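Local atomic coordinates of dephospho-CoA kinase (Mycobacterium paratuberculosis, PDB entry 6N39), a protein that probably catalyses the last step of coenzyme A biosynthesis, the ATP-dependent phosphorylation of the 3'-hydroxyl of dephospho-CoA. Residues 205-208 against 209-213; 356-359 against 360-364; 399-402 against 403-407. All coordinates share one frame; numbering follows the deposited sequence.

Interaction 1 (205-208 against 209-213)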
ATOM      1  N   PHE A 205      12.334  -6.674  -0.431  1.00 34.79           N
ATOM      2  CA  PHE A 205      11.325  -5.991  -1.241  1.00 33.87           C
ATOM      3  C   PHE A 205      11.971  -5.307  -2.444  1.00 39.26           C
ATOM      4  O   PHE A 205      11.566  -5.523  -3.596  1.00 34.64           O
ATOM      5  CB  PHE A 205      10.568  -4.982  -0.365  1.00 30.81           C
ATOM      6  CG  PHE A 205       9.272  -4.437  -0.970  1.00 30.93           C
ATOM      7  CD1 PHE A 205       8.812  -4.848  -2.219  1.00 25.52           C
ATOM      8  CD2 PHE A 205       8.510  -3.509  -0.259  1.00 33.24           C
ATOM      9  CE1 PHE A 205       7.610  -4.339  -2.753  1.00 28.39           C
ATOM     10  CE2 PHE A 205       7.325  -2.988  -0.778  1.00 36.27           C
ATOM     11  CZ  PHE A 205       6.862  -3.415  -2.029  1.00 32.11           C
ATOM     12  N   ALA A 206      13.002  -4.496  -2.192  1.00 36.21           N
ATOM     13  CA  ALA A 206      13.695  -3.798  -3.279  1.00 40.83           C
ATOM     14  C   ALA A 206      14.365  -4.778  -4.238  1.00 35.29           C
ATOM     15  O   ALA A 206      14.321  -4.591  -5.463  1.00 36.22           O
ATOM     16  CB  ALA A 206      14.738  -2.821  -2.713  1.00 31.55           C
ATOM     17  N   HIS A 207      15.019  -5.814  -3.700  1.00 34.70           N
ATOM     18  CA  HIS A 207      15.692  -6.769  -4.574  1.00 30.66           C
ATOM     19  C   HIS A 207      14.688  -7.503  -5.451  1.00 32.86           C
ATOM     20  O   HIS A 207      14.932  -7.717  -6.645  1.00 35.47           O
ATOM     21  CB  HIS A 207      16.508  -7.769  -3.750  1.00 30.36           C
ATOM     22  CG  HIS A 207      17.166  -8.820  -4.579  1.00 35.25           C
ATOM     23  ND1 HIS A 207      18.170  -8.535  -5.479  1.00 38.75           N
ATOM     24  CD2 HIS A 207      16.981 -10.158  -4.634  1.00 42.83           C
ATOM     25  CE1 HIS A 207      18.574  -9.652  -6.054  1.00 40.73           C
ATOM     26  NE2 HIS A 207      17.870 -10.653  -5.558  1.00 45.73           N
ATOM     27  N   ASN A 208      13.555  -7.898  -4.869  1.00 34.69           N
ATOM     28  CA  ASN A 208      12.509  -8.580  -5.620  1.00 32.29           C
ATOM     29  C   ASN A 208      11.966  -7.694  -6.720  1.00 35.35           C
ATOM     30  O   ASN A 208      11.732  -8.167  -7.838  1.00 33.81           O
ATOM     31  CB  ASN A 208      11.372  -9.000  -4.687  1.00 34.65           C
ATOM     32  CG  ASN A 208      11.695 -10.254  -3.895  1.00 38.49           C
ATOM     33  OD1 ASN A 208      12.666 -10.953  -4.189  1.00 36.91           O
ATOM     34  ND2 ASN A 208      10.872 -10.555  -2.902  1.00 33.47           N
ATOM     35  N   LEU A 209      11.732  -6.409  -6.413  1.00 37.33           N
ATOM     36  CA  LEU A 209      11.239  -5.485  -7.432  1.00 41.97           C
ATOM     37  C   LEU A 209      12.233  -5.360  -8.572  1.00 34.73           C
ATOM     38  O   LEU A 209      11.864  -5.419  -9.752  1.00 37.85           O
ATOM     39  CB  LEU A 209      10.975  -4.106  -6.822  1.00 41.25           C
ATOM     40  CG  LEU A 209       9.634  -3.845  -6.158  1.00 42.17           C
ATOM     41  CD1 LEU A 209       9.568  -2.362  -5.777  1.00 45.55           C
ATOM     42  CD2 LEU A 209       8.444  -4.242  -7.080  1.00 31.58           C
ATOM     43  N   SER A 210      13.511  -5.200  -8.228  1.00 35.61           N
ATOM     44  CA  SER A 210      14.541  -5.029  -9.242  1.00 40.07           C
ATOM     45  C   SER A 210      14.704  -6.265 -10.121  1.00 42.02           C
ATOM     46  O   SER A 210      15.105  -6.144 -11.281  1.00 39.87           O
ATOM     47  CB  SER A 210      15.868  -4.694  -8.567  1.00 41.98           C
ATOM     48  OG  SER A 210      16.918  -4.835  -9.492  1.00 54.24           O
ATOM     49  N   THR A 211      14.454  -7.460  -9.588  1.00 38.06           N
ATOM     50  CA  THR A 211      14.559  -8.671 -10.392  1.00 40.98           C
ATOM     51  C   THR A 211      13.195  -9.164 -10.841  1.00 37.82           C
ATOM     52  O   THR A 211      13.097 -10.259 -11.395  1.00 42.47           O
ATOM     53  CB  THR A 211      15.284  -9.787  -9.628  1.00 42.14           C
ATOM     54  OG1 THR A 211      14.716  -9.925  -8.319  1.00 40.68           O
ATOM     55  CG2 THR A 211      16.794  -9.512  -9.515  1.00 39.54           C
ATOM     56  N   ARG A 212      12.147  -8.377 -10.599  1.00 37.73           N
ATOM     57  CA  ARG A 212      10.763  -8.725 -10.949  1.00 40.24           C
ATOM     58  C   ARG A 212      10.382 -10.103 -10.400  1.00 44.00           C
ATOM     59  O   ARG A 212       9.768 -10.925 -11.081  1.00 37.79           O
ATOM     60  CB  ARG A 212      10.546  -8.648 -12.460  1.00 46.80           C
ATOM     61  CG  ARG A 212      11.271  -7.471 -13.121  1.00 56.28           C
ATOM     62  CD  ARG A 212      10.331  -6.406 -13.672  1.00 64.56           C
ATOM     63  NE  ARG A 212      11.050  -5.359 -14.411  1.00 71.61           N
ATOM     64  CZ  ARG A 212      11.846  -4.444 -13.852  1.00 75.56           C
ATOM     65  NH1 ARG A 212      12.049  -4.437 -12.539  1.00 77.01           N
ATOM     66  NH2 ARG A 212      12.448  -3.528 -14.601  1.00 75.09           N
ATOM     67  N   GLN A 213      10.765 -10.357  -9.154  1.00 41.68           N
ATOM     68  CA  GLN A 213      10.369 -11.546  -8.414  1.00 40.14           C
ATOM     69  C   GLN A 213       9.272 -11.193  -7.422  1.00 37.08           C
ATOM     70  O   GLN A 213       9.147 -10.048  -6.996  1.00 36.05           O
ATOM     71  CB  GLN A 213      11.564 -12.144  -7.659  1.00 33.88           C
ATOM     72  CG  GLN A 213      12.579 -12.860  -8.550  1.00 42.25           C
ATOM     73  CD  GLN A 213      13.654 -13.562  -7.717  1.00 59.43           C
ATOM     74  OE1 GLN A 213      14.610 -12.933  -7.246  1.00 57.28           O
ATOM     75  NE2 GLN A 213      13.482 -14.863  -7.510  1.00 67.59           N
TER

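Interaction 2 (356-359 against 360-364)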
ATOM      1  N   LEU A 356     -18.513 -13.391  -6.849  1.00 33.03           N
ATOM      2  CA  LEU A 356     -19.593 -14.270  -6.412  1.00 33.60           C
ATOM      3  C   LEU A 356     -19.123 -15.211  -5.305  1.00 32.53           C
ATOM      4  O   LEU A 356     -19.871 -15.492  -4.372  1.00 37.58           O
ATOM      5  CB  LEU A 356     -20.126 -15.073  -7.603  1.00 31.41           C
ATOM      6  CG  LEU A 356     -21.099 -16.218  -7.281  1.00 35.21           C
ATOM      7  CD1 LEU A 356     -22.345 -15.696  -6.552  1.00 36.50           C
ATOM      8  CD2 LEU A 356     -21.527 -17.018  -8.546  1.00 34.43           C
ATOM      9  N   PHE A 357     -17.910 -15.748  -5.429  1.00 35.27           N
ATOM     10  CA  PHE A 357     -17.412 -16.754  -4.489  1.00 34.37           C
ATOM     11  C   PHE A 357     -17.419 -16.217  -3.068  1.00 37.13           C
ATOM     12  O   PHE A 357     -17.873 -16.896  -2.133  1.00 38.48           O
ATOM     13  CB  PHE A 357     -16.002 -17.173  -4.940  1.00 34.67           C
ATOM     14  CG  PHE A 357     -15.403 -18.343  -4.194  1.00 37.24           C
ATOM     15  CD1 PHE A 357     -15.859 -19.633  -4.395  1.00 40.66           C
ATOM     16  CD2 PHE A 357     -14.334 -18.145  -3.338  1.00 38.83           C
ATOM     17  CE1 PHE A 357     -15.282 -20.705  -3.727  1.00 37.68           C
ATOM     18  CE2 PHE A 357     -13.743 -19.207  -2.684  1.00 41.86           C
ATOM     19  CZ  PHE A 357     -14.222 -20.490  -2.877  1.00 39.81           C
ATOM     20  N   VAL A 358     -16.975 -14.965  -2.899  1.00 35.58           N
ATOM     21  CA  VAL A 358     -17.021 -14.328  -1.582  1.00 39.21           C
ATOM     22  C   VAL A 358     -18.455 -14.205  -1.087  1.00 41.29           C
ATOM     23  O   VAL A 358     -18.762 -14.560   0.064  1.00 42.24           O
ATOM     24  CB  VAL A 358     -16.335 -12.951  -1.623  1.00 34.53           C
ATOM     25  CG1 VAL A 358     -16.472 -12.268  -0.270  1.00 42.55           C
ATOM     26  CG2 VAL A 358     -14.874 -13.110  -2.002  1.00 42.49           C
ATOM     27  N   ASP A 359     -19.355 -13.663  -1.923  1.00 40.68           N
ATOM     28  CA  ASP A 359     -20.723 -13.457  -1.421  1.00 41.72           C
ATOM     29  C   ASP A 359     -21.408 -14.789  -1.093  1.00 46.40           C
ATOM     30  O   ASP A 359     -22.114 -14.920  -0.075  1.00 39.18           O
ATOM     31  CB  ASP A 359     -21.547 -12.666  -2.434  1.00 48.35           C
ATOM     32  CG  ASP A 359     -21.181 -11.197  -2.449  1.00 47.28           C
ATOM     33  OD1 ASP A 359     -20.660 -10.731  -1.424  1.00 49.07           O
ATOM     34  OD2 ASP A 359     -21.402 -10.513  -3.466  1.00 40.56           O
ATOM     35  N   TRP A 360     -21.190 -15.788  -1.944  1.00 41.80           N
ATOM     36  CA  TRP A 360     -21.775 -17.107  -1.757  1.00 43.90           C
ATOM     37  C   TRP A 360     -21.300 -17.730  -0.451  1.00 42.64           C
ATOM     38  O   TRP A 360     -22.113 -18.102   0.398  1.00 48.40           O
ATOM     39  CB  TRP A 360     -21.423 -17.983  -2.966  1.00 38.37           C
ATOM     40  CG  TRP A 360     -21.812 -19.422  -2.832  1.00 41.22           C
ATOM     41  CD1 TRP A 360     -23.066 -19.918  -2.616  1.00 41.23           C
ATOM     42  CD2 TRP A 360     -20.939 -20.553  -2.911  1.00 41.62           C
ATOM     43  NE1 TRP A 360     -23.025 -21.291  -2.550  1.00 45.91           N
ATOM     44  CE2 TRP A 360     -21.733 -21.706  -2.734  1.00 43.43           C
ATOM     45  CE3 TRP A 360     -19.561 -20.705  -3.118  1.00 46.36           C
ATOM     46  CZ2 TRP A 360     -21.199 -22.994  -2.749  1.00 43.25           C
ATOM     47  CZ3 TRP A 360     -19.030 -21.989  -3.135  1.00 41.91           C
ATOM     48  CH2 TRP A 360     -19.852 -23.116  -2.950  1.00 41.56           C
ATOM     49  N   LEU A 361     -19.980 -17.815  -0.252  1.00 45.62           N
ATOM     50  CA  LEU A 361     -19.476 -18.410   0.982  1.00 44.01           C
ATOM     51  C   LEU A 361     -19.877 -17.595   2.206  1.00 48.60           C
ATOM     52  O   LEU A 361     -20.115 -18.166   3.279  1.00 50.08           O
ATOM     53  CB  LEU A 361     -17.955 -18.569   0.909  1.00 41.61           C
ATOM     54  CG  LEU A 361     -17.442 -19.714   0.013  1.00 44.43           C
ATOM     55  CD1 LEU A 361     -15.938 -19.899   0.159  1.00 44.46           C
ATOM     56  CD2 LEU A 361     -18.174 -21.017   0.307  1.00 47.09           C
ATOM     57  N   THR A 362     -19.980 -16.268   2.074  1.00 43.00           N
ATOM     58  CA  THR A 362     -20.463 -15.474   3.198  1.00 47.91           C
ATOM     59  C   THR A 362     -21.882 -15.870   3.579  1.00 49.46           C
ATOM     60  O   THR A 362     -22.219 -15.920   4.764  1.00 55.12           O
ATOM     61  CB  THR A 362     -20.385 -13.977   2.878  1.00 41.19           C
ATOM     62  OG1 THR A 362     -19.015 -13.612   2.655  1.00 43.31           O
ATOM     63  CG2 THR A 362     -20.936 -13.157   4.048  1.00 42.97           C
ATOM     64  N   ALA A 363     -22.722 -16.188   2.594  1.00 52.82           N
ATOM     65  CA  ALA A 363     -24.114 -16.505   2.902  1.00 54.15           C
ATOM     66  C   ALA A 363     -24.358 -17.958   3.312  1.00 56.60           C
ATOM     67  O   ALA A 363     -25.396 -18.237   3.918  1.00 56.86           O
ATOM     68  CB  ALA A 363     -25.011 -16.172   1.703  1.00 51.69           C
ATOM     69  N   ASP A 364     -23.444 -18.889   3.016  1.00 55.96           N
ATOM     70  CA  ASP A 364     -23.723 -20.326   3.119  1.00 56.29           C
ATOM     71  C   ASP A 364     -22.706 -21.023   4.015  1.00 57.50           C
ATOM     72  O   ASP A 364     -21.652 -21.482   3.536  1.00 54.06           O
ATOM     73  CB  ASP A 364     -23.742 -20.954   1.723  1.00 57.03           C
ATOM     74  CG  ASP A 364     -24.182 -22.420   1.727  1.00 66.51           C
ATOM     75  OD1 ASP A 364     -24.352 -23.022   2.811  1.00 67.29           O
ATOM     76  OD2 ASP A 364     -24.359 -22.967   0.621  1.00 68.99           O
TER

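Interaction 3 (399-402 against 403-407)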
ATOM      1  N   ASP A 399     -17.513 -28.221  -8.805  1.00 44.41           N
ATOM      2  CA  ASP A 399     -18.812 -28.315  -8.146  1.00 44.08           C
ATOM      3  C   ASP A 399     -19.125 -27.037  -7.382  1.00 39.93           C
ATOM      4  O   ASP A 399     -20.283 -26.604  -7.340  1.00 46.29           O
ATOM      5  CB  ASP A 399     -18.830 -29.534  -7.220  1.00 54.67           C
ATOM      6  CG  ASP A 399     -20.137 -29.694  -6.474  1.00 58.10           C
ATOM      7  OD1 ASP A 399     -21.196 -29.889  -7.118  1.00 57.71           O
ATOM      8  OD2 ASP A 399     -20.084 -29.663  -5.229  1.00 70.07           O
ATOM      9  N   ALA A 400     -18.099 -26.395  -6.806  1.00 35.59           N
ATOM     10  CA  ALA A 400     -18.335 -25.116  -6.150  1.00 41.98           C
ATOM     11  C   ALA A 400     -18.817 -24.070  -7.149  1.00 48.55           C
ATOM     12  O   ALA A 400     -19.690 -23.259  -6.830  1.00 40.21           O
ATOM     13  CB  ALA A 400     -17.070 -24.638  -5.444  1.00 40.72           C
ATOM     14  N   TYR A 401     -18.254 -24.072  -8.364  1.00 42.23           N
ATOM     15  CA  TYR A 401     -18.700 -23.162  -9.415  1.00 39.40           C
ATOM     16  C   TYR A 401     -20.178 -23.377  -9.706  1.00 39.61           C
ATOM     17  O   TYR A 401     -20.973 -22.421  -9.734  1.00 37.03           O
ATOM     18  CB  TYR A 401     -17.854 -23.390 -10.680  1.00 37.44           C
ATOM     19  CG  TYR A 401     -18.049 -22.375 -11.795  1.00 39.63           C
ATOM     20  CD1 TYR A 401     -17.420 -21.132 -11.745  1.00 35.40           C
ATOM     21  CD2 TYR A 401     -18.836 -22.669 -12.904  1.00 35.64           C
ATOM     22  CE1 TYR A 401     -17.574 -20.200 -12.762  1.00 33.92           C
ATOM     23  CE2 TYR A 401     -19.012 -21.734 -13.923  1.00 35.95           C
ATOM     24  CZ  TYR A 401     -18.375 -20.504 -13.850  1.00 35.75           C
ATOM     25  OH  TYR A 401     -18.543 -19.570 -14.856  1.00 33.79           O
ATOM     26  N   ARG A 402     -20.569 -24.644  -9.891  1.00 34.28           N
ATOM     27  CA  ARG A 402     -21.970 -24.915 -10.204  1.00 36.45           C
ATOM     28  C   ARG A 402     -22.889 -24.484  -9.061  1.00 43.52           C
ATOM     29  O   ARG A 402     -23.968 -23.915  -9.295  1.00 39.83           O
ATOM     30  CB  ARG A 402     -22.159 -26.401 -10.538  1.00 43.46           C
ATOM     31  CG  ARG A 402     -21.505 -26.810 -11.870  1.00 51.46           C
ATOM     32  CD  ARG A 402     -21.800 -28.263 -12.239  1.00 61.09           C
ATOM     33  NE  ARG A 402     -21.194 -29.188 -11.281  1.00 72.26           N
ATOM     34  CZ  ARG A 402     -20.087 -29.896 -11.500  1.00 66.12           C
ATOM     35  NH1 ARG A 402     -19.446 -29.818 -12.667  1.00 59.51           N
ATOM     36  NH2 ARG A 402     -19.624 -30.687 -10.543  1.00 60.94           N
ATOM     37  N   ARG A 403     -22.464 -24.715  -7.818  1.00 40.73           N
ATOM     38  CA  ARG A 403     -23.333 -24.426  -6.682  1.00 45.55           C
ATOM     39  C   ARG A 403     -23.440 -22.928  -6.448  1.00 40.12           C
ATOM     40  O   ARG A 403     -24.528 -22.415  -6.174  1.00 40.92           O
ATOM     41  CB  ARG A 403     -22.817 -25.126  -5.427  1.00 45.45           C
ATOM     42  CG  ARG A 403     -23.013 -26.645  -5.419  1.00 53.71           C
ATOM     43  CD  ARG A 403     -21.899 -27.309  -4.624  1.00 53.33           C
ATOM     44  NE  ARG A 403     -21.974 -27.005  -3.200  1.00 61.58           N
ATOM     45  CZ  ARG A 403     -20.991 -27.233  -2.334  1.00 72.98           C
ATOM     46  NH1 ARG A 403     -19.842 -27.749  -2.753  1.00 77.61           N
ATOM     47  NH2 ARG A 403     -21.158 -26.940  -1.049  1.00 74.72           N
ATOM     48  N   ALA A 404     -22.311 -22.221  -6.512  1.00 38.88           N
ATOM     49  CA  ALA A 404     -22.331 -20.773  -6.381  1.00 41.06           C
ATOM     50  C   ALA A 404     -23.261 -20.152  -7.408  1.00 43.40           C
ATOM     51  O   ALA A 404     -24.052 -19.260  -7.080  1.00 47.10           O
ATOM     52  CB  ALA A 404     -20.915 -20.209  -6.531  1.00 34.83           C
ATOM     53  N   TRP A 405     -23.200 -20.618  -8.659  1.00 39.17           N
ATOM     54  CA  TRP A 405     -24.073 -20.007  -9.655  1.00 40.62           C
ATOM     55  C   TRP A 405     -25.527 -20.427  -9.469  1.00 40.94           C
ATOM     56  O   TRP A 405     -26.435 -19.649  -9.787  1.00 45.43           O
ATOM     57  CB  TRP A 405     -23.559 -20.308 -11.064  1.00 43.79           C
ATOM     58  CG  TRP A 405     -22.482 -19.311 -11.426  1.00 39.50           C
ATOM     59  CD1 TRP A 405     -21.129 -19.535 -11.500  1.00 35.53           C
ATOM     60  CD2 TRP A 405     -22.674 -17.914 -11.701  1.00 34.17           C
ATOM     61  NE1 TRP A 405     -20.474 -18.360 -11.819  1.00 40.23           N
ATOM     62  CE2 TRP A 405     -21.401 -17.356 -11.951  1.00 37.48           C
ATOM     63  CE3 TRP A 405     -23.801 -17.092 -11.791  1.00 36.11           C
ATOM     64  CZ2 TRP A 405     -21.228 -16.016 -12.279  1.00 41.29           C
ATOM     65  CZ3 TRP A 405     -23.622 -15.754 -12.104  1.00 42.12           C
ATOM     66  CH2 TRP A 405     -22.345 -15.234 -12.348  1.00 40.01           C
ATOM     67  N   ASP A 406     -25.777 -21.618  -8.924  1.00 41.72           N
ATOM     68  CA  ASP A 406     -27.152 -21.979  -8.562  1.00 44.26           C
ATOM     69  C   ASP A 406     -27.697 -21.021  -7.510  1.00 44.54           C
ATOM     70  O   ASP A 406     -28.835 -20.542  -7.605  1.00 47.64           O
ATOM     71  CB  ASP A 406     -27.201 -23.412  -8.040  1.00 50.97           C
ATOM     72  CG  ASP A 406     -27.459 -24.423  -9.129  1.00 69.74           C
ATOM     73  OD1 ASP A 406     -28.027 -24.036 -10.167  1.00 77.83           O
ATOM     74  OD2 ASP A 406     -27.099 -25.610  -8.941  1.00 78.66           O
ATOM     75  N   TRP A 407     -26.886 -20.738  -6.493  1.00 41.08           N
ATOM     76  CA  TRP A 407     -27.274 -19.783  -5.460  1.00 44.37           C
ATOM     77  C   TRP A 407     -27.485 -18.394  -6.055  1.00 46.75           C
ATOM     78  O   TRP A 407     -28.419 -17.680  -5.671  1.00 47.40           O
ATOM     79  CB  TRP A 407     -26.200 -19.750  -4.366  1.00 42.31           C
ATOM     80  CG  TRP A 407     -26.439 -18.730  -3.299  1.00 44.44           C
ATOM     81  CD1 TRP A 407     -27.212 -18.874  -2.177  1.00 50.90           C
ATOM     82  CD2 TRP A 407     -25.908 -17.405  -3.251  1.00 43.84           C
ATOM     83  NE1 TRP A 407     -27.188 -17.719  -1.436  1.00 49.99           N
ATOM     84  CE2 TRP A 407     -26.390 -16.803  -2.073  1.00 50.77           C
ATOM     85  CE3 TRP A 407     -25.062 -16.669  -4.089  1.00 44.01           C
ATOM     86  CZ2 TRP A 407     -26.062 -15.491  -1.716  1.00 48.06           C
ATOM     87  CZ3 TRP A 407     -24.731 -15.371  -3.725  1.00 45.70           C
ATOM     88  CH2 TRP A 407     -25.232 -14.800  -2.554  1.00 44.92           C
TER
HETATM   89  O   HOH W   1     -18.467 -17.209 -13.783  1.00 30.23           O
HETATM   90  O   HOH W   2     -25.046 -23.977 -11.792  1.00 49.94           O

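Interaction 1 (205-208 against 209-213)
His207 and Thr211, one turn apart, meet through a carbonyl that takes two hydrogen bonds. Thr211 OG1 donates to His207 O at 2.8 Å, and the backbone Thr211 N reaches the same His207 O at 3.0 Å from the other face of the carbonyl plane. The threonine hydroxyl can do this because chi1 of 49° sets OG1 between the backbone N and the carbonyl carbon, turned back over the preceding turn. The same hydroxyl lies over one face of the His207 imidazole, whose CE1 touches Thr211 CG2 at 3.9 Å. On a different side of the helix, Phe205 and Leu209 run side by side, with Phe205 CE1 packed against Leu209 CG at 4.0 Å.

Beyond the His207/Thr211 pair the helix stops. Thr211 is the first residue to leave helical angles, and Arg212 follows with positive phi (52°), the C-prime residue of a Schellman motif: Gln213 N bonds back to Asn208 O at 2.7 Å, and Arg212 N to Leu209 O at 3.1 Å. The Arg212 guanidinium also folds back, its NH1 making a weak bond to Leu209 O. Asn208 and Gln213 cross at about a right angle, Asn208 OD1 lying 3.8 Å from Gln213 CB, while Asn208 ND2 is held by Ala333 O.

The turn closes helix 187-210, which comes from the kinase part of the chain. Phe205 and Leu209 lean on Leu10 of strand 10-16 and on the loop at Ala333, and Leu209 also reaches Leu290 of helix 286-291.

Interaction 2 (356-359 against 360-364)
Leu361 leans on Phe357 one turn earlier, and its side chain can be traced outward from the backbone. CB lies 3.5 Å from Phe357 O, the carbonyl that accepts the Leu361 N hydrogen bond, and CG stays close to that oxygen as well. With CG anti to its own carbonyl carbon (chi1 -75°), one methyl goes to the ring of Phe357 and the other to that of Trp360. CD1 sits over one face of the phenyl in a CH-pi contact, 3.9 Å from the centroid and displaced toward the rim, where Phe357 CZ is the nearest carbon at 3.5 Å. CD2 lies 3.6 Å above one face of the Trp360 ring, again offset from its centre. The two rings also touch directly: Phe357 CE1 approaches the edge of the indole, 4.0 Å from Trp360 CZ3.

All this lies on the last turns of helix 349-363 in the UPF0157 (GrpB) domain. Successive i to i+4 backbone bonds, among them the nearly straight Trp360 N to Leu356 O, hold these turns regular and bring Phe357 and Leu361 onto the same side. Near the end, Val358 O accepts twice from Thr362, from N at 2.9 Å and from OG1 at 2.8 Å, on opposite faces of its carbonyl; the hydroxyl stands 38° out of the plane. Asp364 breaks the helical angles and is the N-cap of helix 365-382, its OD1 making a weak bond to Ala367 N. Tyr371 of that helix meets Phe357 edge-to-face, whereas Asp359 OD2, from another side of helix 349-363, accepts from Trp413 NE1.

Interaction 3 (399-402 against 403-407)
Trp405 turns its edge toward the face of Tyr401 one turn earlier in helix 386-411, an edge-to-face pair with planes 62° apart and the phenol and five-membered ring centroids 4.7 Å from each other. Trp405 CD1 stands over the centre of the phenol, 3.7 Å from Tyr401 CZ, and NE1 lies over the same face, near CE1 and CZ. The side chains cross obliquely: chi1 of -171° carries the Tyr401 ring along its own carbonyl side toward the following turn, where Trp405 meets it. A water accepts from Tyr401 OH at 2.6 Å and, weakly, from Trp405 NE1, linking the polar ends of the pair; Tyr401 OH is also hydrogen-bonded to Arg310 N.

Elsewhere on the helix, Asp399 and Arg403 cross with carboxylate and guanidinium planes 30° apart. Arg403 NH1 forms a salt bridge with Asp399 OD2 at 3.1 Å, meeting the oxygen from above the carboxylate plane, and bends at chi2 and chi3 bring the guanidinium back to it. Arg402 NH2 adds a long contact to Asp399 OD1, completing a small charge network, and Arg403 NH2 has a second acid in Asp370 of helix 365-382.

The helix packs on helix 349-363, with Ala404 against Trp360 and Trp405 against Leu356, while Tyr401 meets Phe353 of that same helix edge-to-face and touches the loop at Lys306 and Ala309.

All three contacts are local, along a helix or at its end in the region 204-415, but they differ in burial. Interaction 1 is a surface contact at the end of the helix leading from the kinase part, and backbone capping outweighs side-chain packing there. Interactions 2 and 3 are partly buried, with most of their aromatic residues buried, and lie on helices 349-363 and 386-411, which pack on each other. Their centres are about 10 Å apart and they touch: Leu356 CD2 meets Trp405 CE2 at 3.4 Å, and Trp360 packs on Ala404. Interaction 1 lies apart, its centre about 35 Å from that of interaction 2. Threonine-to-carbonyl bonds recur in 1 and 2; a salt bridge distinguishes 3.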